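Erythrocyte membrane protein 1 (Plasmodium falciparum, PDB 6S8T) is a malaria-parasite adhesin of infected red cells, of which this chain is the DBLbeta domain that binds the host receptor ICAM-1. Local coordinates at residues A[356-359]-A[360-364]; A[298-301]-A[302-306]. All blocks are in the same frame, centred on the assembly; numbering follows the deposited sequence.

Overall arrangement
Both contacts are local, between side chains three to five residues apart along one helix: contact 1 on helix 335-372, contact 2 on helix 293-319, which precedes it in the chain. Their centres lie about 13 Å apart, and the two touch: Trp301 reaches Gln357, Trp358 and Ile361, while Met298 packs on Ile361. Contact 2 belongs to the buried core, its centre about 10 Å from the centre of the chain, and is built from aromatic rings and carboxylates paired with arginines. Contact 1 has its centre about 17 Å from that point, at the surface; one flank is apolar and packed, the other carries lysines and an aspartate.

Contact 1. Residues A[356-359]-A[360-364]; sequences KQWN and KIKDK
Trp358 and Lys362 meet one turn apart on the long helix 335-372 of this Duffy-binding-like domain, within a predicted coiled-coil region. Their side chains cross at about a right angle. Lys362 CB sits over one face of the indole, 4.1 Å above its plane and offset toward the rim, and CD passes 3.7 Å from Trp358 NE1. The lysine thus lends its aliphatic part to the ring while its amine travels on. Along the backbone beside them, Lys362 N donates to Trp358 O at 2.9 Å and Ile361 N to Gln357 O at 3.1 Å.

The packed flank holds Trp358 and Ile361. A broad indole suits a place where Ala417, Ala418 and Ile421 of helix 417-424 come against it and Phe436 meets it edge-to-face. Ile361, branched and apolar, lays CG1 3.3 Å from Gln357 O and turns to Met298 and Trp301 of helix 293-319. Gln357, whose amide can both donate and accept, suits a place between two tryptophans: NE2 donates to the backbone O of Trp96 and OE1 accepts from Trp301 NE1.

The other flank is polar and more open to solvent. Lys356 and Lys360 lead their extended chains away from the turn, as befits long charged residues at a surface. Asn359 and Lys362 run side by side in the same direction, with Asn359 OD1 3.2 Å from Lys362 CE. Near its end the lysine chain bends, chi4 54°, which carries the amine round to the carboxylate of the next residue. There Lys362 NZ forms a salt bridge with Asp363 OD1, 3.1 Å long, meeting that oxygen on its syn side and 33° out of the carboxylate plane.

Contact 2. Residues A[298-301]-A[302-306]; sequences MVEW and AEWFC
Glu300 OE2 has two partners: it forms a salt bridge with Arg114 NE and accepts a hydrogen bond, 3.3 Å long, from water 1. The same water accepts a hydrogen bond from Trp304 NE1, 2.9 Å from the water oxygen, which lies in the plane of the ring at its edge. One water molecule therefore joins an acid and an indole four residues apart. Their side chains lie side by side and point the same way, Glu300 CG coming within 3.8 Å of Trp304 CD1, with carboxylate and ring planes 41° apart. Glutamate suits this buried place because its extended chain carries the charge to an arginine, whose positive charge probably favours the ionised acid. Glu303 uses the same solution, its OE2 bound by Arg180 and Ser177.

On another side of the helix the chemistry is apolar. Phe305 CB stands over one face of Trp301 in a CH-pi contact, 4.2 Å from the centroid of the six-membered ring and 21° off its normal. The two rings are nearly parallel but slid so far apart, with centroids 5.5 Å distant, that they barely overlap. With CG of Trp301 opposite its own backbone N (chi1 -176°), the indole extends beside the next turn, where it meets Phe305. Phe305 N in turn donates to Trp301 O at 3.0 Å. Trp301 also meets Trp96 edge-to-face, while small Ala302 fits against Ile421 of helix 417-424. At the end of the segment Cys306 is disulfide-bonded to Cys430. Large aromatics, arginine-paired acids and one half of a cystine, gathered on one helix, form part of the disulfide-braced, helical core of a Duffy-binding-like domain.

Contact 1. Residues A[356-359]-A[360-364]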
loop_
_atom_site.group_PDB
_atom_site.type_symbol
_atom_site.label_atom_id
_atom_site.label_comp_id
_atom_site.label_asym_id
_atom_site.label_seq_id
_atom_site.Cartn_x
_atom_site.Cartn_y
_atom_site.Cartn_z
ATOM N N LYS A 356 -3.023 3.166 -19.620
ATOM C CA LYS A 356 -3.783 1.927 -19.757
ATOM C C LYS A 356 -4.061 1.299 -18.396
ATOM O O LYS A 356 -5.132 0.726 -18.177
ATOM C CB LYS A 356 -3.044 0.944 -20.664
ATOM C CG LYS A 356 -3.059 1.329 -22.135
ATOM C CD LYS A 356 -2.545 0.194 -23.006
ATOM C CE LYS A 356 -2.705 0.515 -24.482
ATOM N NZ LYS A 356 -2.262 -0.616 -25.345
ATOM N N GLN A 357 -3.109 1.406 -17.466
ATOM C CA GLN A 357 -3.333 0.885 -16.122
ATOM C C GLN A 357 -4.416 1.678 -15.398
ATOM O O GLN A 357 -5.269 1.096 -14.715
ATOM C CB GLN A 357 -2.022 0.894 -15.328
ATOM C CG GLN A 357 -0.888 0.098 -15.989
ATOM C CD GLN A 357 0.335 -0.079 -15.093
ATOM O OE1 GLN A 357 0.598 0.733 -14.204
ATOM N NE2 GLN A 357 1.083 -1.152 -15.324
ATOM N N TRP A 358 -4.412 3.007 -15.551
ATOM C CA TRP A 358 -5.392 3.842 -14.860
ATOM C C TRP A 358 -6.814 3.567 -15.338
ATOM O O TRP A 358 -7.754 3.626 -14.537
ATOM C CB TRP A 358 -5.037 5.319 -15.040
ATOM C CG TRP A 358 -6.087 6.280 -14.541
ATOM C CD1 TRP A 358 -6.943 7.024 -15.304
ATOM C CD2 TRP A 358 -6.386 6.600 -13.176
ATOM N NE1 TRP A 358 -7.755 7.785 -14.499
ATOM C CE2 TRP A 358 -7.435 7.543 -13.188
ATOM C CE3 TRP A 358 -5.874 6.181 -11.945
ATOM C CZ2 TRP A 358 -7.977 8.075 -12.018
ATOM C CZ3 TRP A 358 -6.412 6.712 -10.783
ATOM C CH2 TRP A 358 -7.451 7.647 -10.828
ATOM N N ASN A 359 -6.993 3.252 -16.624
ATOM C CA ASN A 359 -8.332 2.983 -17.138
ATOM C C ASN A 359 -8.932 1.730 -16.508
ATOM O O ASN A 359 -10.141 1.675 -16.256
ATOM C CB ASN A 359 -8.296 2.857 -18.661
ATOM C CG ASN A 359 -8.242 4.203 -19.355
ATOM O OD1 ASN A 359 -8.720 5.208 -18.826
ATOM N ND2 ASN A 359 -7.659 4.232 -20.549
ATOM N N LYS A 360 -8.109 0.711 -16.252
ATOM C CA LYS A 360 -8.619 -0.472 -15.569
ATOM C C LYS A 360 -8.876 -0.192 -14.094
ATOM O O LYS A 360 -9.841 -0.716 -13.524
ATOM C CB LYS A 360 -7.647 -1.641 -15.730
ATOM C CG LYS A 360 -7.509 -2.141 -17.155
ATOM C CD LYS A 360 -6.612 -3.365 -17.217
ATOM C CE LYS A 360 -6.471 -3.870 -18.642
ATOM N NZ LYS A 360 -5.541 -5.032 -18.729
ATOM N N ILE A 361 -8.034 0.633 -13.466
ATOM C CA ILE A 361 -8.198 0.940 -12.048
ATOM C C ILE A 361 -9.479 1.735 -11.815
ATOM O O ILE A 361 -10.269 1.418 -10.918
ATOM C CB ILE A 361 -6.966 1.695 -11.515
ATOM C CG1 ILE A 361 -5.740 0.783 -11.506
ATOM C CG2 ILE A 361 -7.238 2.262 -10.125
ATOM C CD1 ILE A 361 -4.474 1.472 -11.031
ATOM N N LYS A 362 -9.706 2.776 -12.624
ATOM C CA LYS A 362 -10.859 3.639 -12.395
ATOM C C LYS A 362 -12.167 2.945 -12.754
ATOM O O LYS A 362 -13.211 3.257 -12.170
ATOM C CB LYS A 362 -10.714 4.945 -13.178
ATOM C CG LYS A 362 -10.949 4.826 -14.673
ATOM C CD LYS A 362 -11.027 6.200 -15.320
ATOM C CE LYS A 362 -11.082 6.102 -16.835
ATOM N NZ LYS A 362 -12.184 5.217 -17.298
ATOM N N ASP A 363 -12.134 2.006 -13.704
ATOM C CA ASP A 363 -13.336 1.246 -14.026
ATOM C C ASP A 363 -13.723 0.318 -12.882
ATOM O O ASP A 363 -14.909 0.183 -12.560
ATOM C CB ASP A 363 -13.134 0.453 -15.317
ATOM C CG ASP A 363 -13.180 1.330 -16.553
ATOM O OD1 ASP A 363 -13.450 2.543 -16.414
ATOM O OD2 ASP A 363 -12.944 0.809 -17.663
ATOM N N LYS A 364 -12.738 -0.330 -12.254
ATOM C CA LYS A 364 -13.044 -1.194 -11.120
ATOM C C LYS A 364 -13.545 -0.381 -9.932
ATOM O O LYS A 364 -14.482 -0.801 -9.241
ATOM C CB LYS A 364 -11.819 -2.023 -10.734
ATOM C CG LYS A 364 -12.117 -3.131 -9.734
ATOM C CD LYS A 364 -13.231 -4.036 -10.244
ATOM C CE LYS A 364 -13.590 -5.106 -9.230
ATOM N NZ LYS A 364 -12.429 -5.987 -8.933
#

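Contact 2. Residues A[298-301]-A[302-306]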
loop_
_atom_site.group_PDB
_atom_site.type_symbol
_atom_site.label_atom_id
_atom_site.label_comp_id
_atom_site.label_asym_id
_atom_site.label_seq_id
_atom_site.Cartn_x
_atom_site.Cartn_y
_atom_site.Cartn_z
ATOM N N MET A 298 -4.031 2.387 -5.010
ATOM C CA MET A 298 -4.393 3.374 -6.026
ATOM C C MET A 298 -3.794 4.741 -5.712
ATOM O O MET A 298 -3.256 5.407 -6.606
ATOM C CB MET A 298 -5.920 3.470 -6.148
ATOM C CG MET A 298 -6.419 4.556 -7.101
ATOM S SD MET A 298 -8.225 4.700 -7.206
ATOM C CE MET A 298 -8.607 5.564 -5.684
ATOM N N VAL A 299 -3.892 5.183 -4.454
ATOM C CA VAL A 299 -3.270 6.445 -4.057
ATOM C C VAL A 299 -1.758 6.381 -4.258
ATOM O O VAL A 299 -1.132 7.353 -4.695
ATOM C CB VAL A 299 -3.630 6.791 -2.598
ATOM C CG1 VAL A 299 -2.895 8.051 -2.144
ATOM C CG2 VAL A 299 -5.137 6.956 -2.433
ATOM N N GLU A 300 -1.148 5.234 -3.944
ATOM C CA GLU A 300 0.288 5.069 -4.161
ATOM C C GLU A 300 0.622 5.007 -5.648
ATOM O O GLU A 300 1.692 5.465 -6.059
ATOM C CB GLU A 300 0.787 3.813 -3.432
ATOM C CG GLU A 300 2.313 3.612 -3.413
ATOM C CD GLU A 300 2.742 2.459 -2.507
ATOM O OE1 GLU A 300 1.857 1.776 -1.950
ATOM O OE2 GLU A 300 3.965 2.235 -2.337
ATOM N N TRP A 301 -0.283 4.458 -6.466
ATOM C CA TRP A 301 -0.083 4.455 -7.914
ATOM C C TRP A 301 -0.059 5.874 -8.467
ATOM O O TRP A 301 0.737 6.187 -9.359
ATOM C CB TRP A 301 -1.185 3.634 -8.596
ATOM C CG TRP A 301 -1.037 3.483 -10.102
ATOM C CD1 TRP A 301 -0.553 2.394 -10.772
ATOM C CD2 TRP A 301 -1.394 4.443 -11.112
ATOM N NE1 TRP A 301 -0.577 2.618 -12.129
ATOM C CE2 TRP A 301 -1.087 3.867 -12.365
ATOM C CE3 TRP A 301 -1.937 5.733 -11.080
ATOM C CZ2 TRP A 301 -1.306 4.536 -13.572
ATOM C CZ3 TRP A 301 -2.148 6.398 -12.278
ATOM C CH2 TRP A 301 -1.835 5.796 -13.508
ATOM N N ALA A 302 -0.934 6.745 -7.959
ATOM C CA ALA A 302 -0.992 8.109 -8.471
ATOM C C ALA A 302 0.253 8.901 -8.086
ATOM O O ALA A 302 0.724 9.738 -8.865
ATOM C CB ALA A 302 -2.253 8.810 -7.966
ATOM N N GLU A 303 0.797 8.656 -6.891
ATOM C CA GLU A 303 1.998 9.376 -6.472
ATOM C C GLU A 303 3.190 9.013 -7.350
ATOM O O GLU A 303 3.934 9.894 -7.797
ATOM C CB GLU A 303 2.313 9.094 -4.998
ATOM C CG GLU A 303 3.647 9.696 -4.545
ATOM C CD GLU A 303 3.971 9.449 -3.077
ATOM O OE1 GLU A 303 3.274 8.645 -2.424
ATOM O OE2 GLU A 303 4.936 10.063 -2.575
ATOM N N TRP A 304 3.385 7.717 -7.619
ATOM C CA TRP A 304 4.523 7.292 -8.424
ATOM C C TRP A 304 4.332 7.562 -9.911
ATOM O O TRP A 304 5.328 7.672 -10.635
ATOM C CB TRP A 304 4.825 5.811 -8.175
ATOM C CG TRP A 304 5.505 5.614 -6.855
ATOM C CD1 TRP A 304 4.913 5.299 -5.664
ATOM C CD2 TRP A 304 6.904 5.776 -6.576
ATOM N NE1 TRP A 304 5.858 5.236 -4.667
ATOM C CE2 TRP A 304 7.088 5.521 -5.201
ATOM C CE3 TRP A 304 8.019 6.095 -7.358
ATOM C CZ2 TRP A 304 8.340 5.576 -4.592
ATOM C CZ3 TRP A 304 9.264 6.152 -6.752
ATOM C CH2 TRP A 304 9.414 5.895 -5.383
ATOM N N PHE A 305 3.086 7.681 -10.382
ATOM C CA PHE A 305 2.866 8.167 -11.741
ATOM C C PHE A 305 3.296 9.620 -11.876
ATOM O O PHE A 305 3.866 10.012 -12.902
ATOM C CB PHE A 305 1.397 8.029 -12.143
ATOM C CG PHE A 305 1.025 8.876 -13.333
ATOM C CD1 PHE A 305 1.343 8.462 -14.617
ATOM C CD2 PHE A 305 0.385 10.098 -13.167
ATOM C CE1 PHE A 305 1.018 9.240 -15.717
ATOM C CE2 PHE A 305 0.059 10.881 -14.263
ATOM C CZ PHE A 305 0.376 10.452 -15.540
ATOM N N CYS A 306 3.010 10.438 -10.857
ATOM C CA CYS A 306 3.382 11.846 -10.924
ATOM C C CYS A 306 4.893 12.037 -10.843
ATOM O O CYS A 306 5.426 12.974 -11.445
ATOM C CB CYS A 306 2.674 12.634 -9.820
ATOM S SG CYS A 306 0.919 12.994 -10.177
HETATM O O HOH W 1 5.694 4.973 -1.747
#